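Local atomic coordinates of mitochondrial import inner membrane translocase subunit TIM8 (Saccharomyces cerevisiae, PDB entry 3CJH), a protein that works as a chaperone of the mitochondrial intermembrane space, taking part in the insertion of some multi-pass inner-membrane proteins and the transfer of beta-barrel precursors to the outer-membrane sorting machinery. Residues S32-S36 against Q37-C41. Residues are numbered along the deposited sequence; the frame is centred on the assembly and turned at random.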
loop_
_atom_site.group_PDB
_atom_site.type_symbol
_atom_site.label_atom_id
_atom_site.label_comp_id
_atom_site.label_asym_id
_atom_site.label_seq_id
_atom_site.Cartn_x
_atom_site.Cartn_y
_atom_site.Cartn_z
ATOM N N SER B 32 20.476 9.980 13.633
ATOM C CA SER B 32 19.426 9.308 14.387
ATOM C C SER B 32 18.457 10.318 15.012
ATOM O O SER B 32 17.448 9.918 15.603
ATOM C CB SER B 32 20.019 8.376 15.455
ATOM O OG SER B 32 20.176 9.028 16.712
ATOM N N ASN B 33 18.766 11.613 14.879
ATOM C CA ASN B 33 17.958 12.690 15.464
ATOM C C ASN B 33 16.868 13.193 14.512
ATOM O O ASN B 33 17.078 13.285 13.284
ATOM C CB ASN B 33 18.847 13.877 15.888
ATOM C CG ASN B 33 19.528 13.690 17.260
ATOM O OD1 ASN B 33 18.983 13.082 18.171
ATOM N ND2 ASN B 33 20.717 14.253 17.403
ATOM N N LEU B 34 15.698 13.488 15.091
ATOM C CA LEU B 34 14.588 14.095 14.367
ATOM C C LEU B 34 14.853 15.594 14.293
ATOM O O LEU B 34 15.131 16.210 15.310
ATOM C CB LEU B 34 13.245 13.852 15.078
ATOM C CG LEU B 34 12.487 12.529 14.969
ATOM C CD1 LEU B 34 11.218 12.608 15.785
ATOM C CD2 LEU B 34 12.139 12.176 13.523
ATOM N N SER B 35 14.797 16.183 13.107
ATOM C CA SER B 35 14.985 17.621 12.975
ATOM C C SER B 35 13.725 18.360 13.391
ATOM O O SER B 35 12.630 17.791 13.421
ATOM C CB SER B 35 15.447 18.042 11.548
ATOM O OG SER B 35 14.438 17.948 10.538
ATOM N N SER B 36 13.927 19.621 13.773
ATOM C CA SER B 36 12.864 20.603 14.010
ATOM C C SER B 36 11.705 20.418 13.008
ATOM O O SER B 36 10.538 20.207 13.379
ATOM C CB SER B 36 13.467 22.017 13.830
ATOM O OG SER B 36 13.705 22.698 15.077
ATOM N N GLN B 37 12.070 20.498 11.732
ATOM C CA GLN B 37 11.151 20.383 10.606
ATOM C C GLN B 37 10.329 19.104 10.648
ATOM O O GLN B 37 9.096 19.141 10.544
ATOM C CB GLN B 37 11.967 20.422 9.310
ATOM C CG GLN B 37 11.223 20.059 8.023
ATOM C CD GLN B 37 10.308 21.171 7.483
ATOM O OE1 GLN B 37 9.776 22.004 8.234
ATOM N NE2 GLN B 37 10.108 21.164 6.157
ATOM N N GLU B 38 11.015 17.972 10.797
ATOM C CA GLU B 38 10.332 16.672 10.755
ATOM C C GLU B 38 9.543 16.335 12.007
ATOM O O GLU B 38 8.694 15.467 11.966
ATOM C CB GLU B 38 11.283 15.512 10.355
ATOM C CG GLU B 38 12.290 15.036 11.376
ATOM C CD GLU B 38 13.535 14.320 10.741
ATOM O OE1 GLU B 38 13.399 13.563 9.746
ATOM O OE2 GLU B 38 14.669 14.505 11.247
ATOM N N GLU B 39 9.793 17.032 13.107
ATOM C CA GLU B 39 9.020 16.810 14.325
ATOM C C GLU B 39 7.644 17.496 14.254
ATOM O O GLU B 39 6.638 16.971 14.732
ATOM C CB GLU B 39 9.787 17.325 15.546
ATOM C CG GLU B 39 9.639 16.394 16.739
ATOM C CD GLU B 39 10.305 16.909 18.004
ATOM O OE1 GLU B 39 10.348 18.150 18.191
ATOM O OE2 GLU B 39 10.778 16.062 18.812
ATOM N N GLN B 40 7.627 18.682 13.660
ATOM C CA GLN B 40 6.414 19.487 13.505
ATOM C C GLN B 40 5.527 18.920 12.365
ATOM O O GLN B 40 4.296 18.882 12.449
ATOM C CB GLN B 40 6.841 20.927 13.213
ATOM C CG GLN B 40 5.733 21.960 13.256
ATOM C CD GLN B 40 5.257 22.282 14.691
ATOM O OE1 GLN B 40 6.020 22.182 15.653
ATOM N NE2 GLN B 40 3.985 22.685 14.825
ATOM N N CYS B 41 6.173 18.469 11.295
ATOM C CA CYS B 41 5.501 17.754 10.200
ATOM C C CYS B 41 4.750 16.542 10.755
ATOM O O CYS B 41 3.615 16.267 10.389
ATOM C CB CYS B 41 6.555 17.290 9.183
ATOM S SG CYS B 41 5.947 16.354 7.711
#
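Ser35 and Glu38 face each other across the first turn of helix 36-62, where the extended backbone of Leu34 and Ser35 gives way to helical geometry at Ser36 and the turn closes through hydrogen bonds from Glu39 N to Ser35 O (3.0 Å) and from Gln40 N to Ser36 O (3.3 Å). Ser35 is the N-cap, and with Glu38 it forms a capping box. One half is a weak bond, Glu38 N donating to Ser35 OG at 3.4 Å. In the other, Ser35 N reaches Glu38 OE2 at 2.5 Å with an N-H...O angle of 162°, and the carboxylate accepts it on its anti lone pair, away from OE1. Glu38 can double back in this way because its CG sits between the backbone N and carbonyl carbon (chi1 74°), while the chain beyond CG runs extended back toward Ser35 N. Leu34 covers that chain on its apolar part: CD2 lies 3.6 Å from Glu38 CG, the two side chains crossing at a slant. Glu38 OE2 also forms a salt bridge to a basic side chain on the chain of another protein in the assembly, and Leu34 packs on a basic side chain there. One turn on, a disulfide joins Cys41 to Cys25, tying this helix start to helix 7-25 within the twin CX3C hairpin of the small Tim family. With an alanine at Glu38 the carboxylate is gone, and Ser35 N would probably lose its partner, Leu34 CD2 its apolar cover, and the neighbouring protein's basic group its mate. OE2 of this buried residue thus serves two partners at once, its negative charge lying at the helix N-terminus, where it would be expected to interact favourably with the helix dipole while linking the cap to the subunit interface.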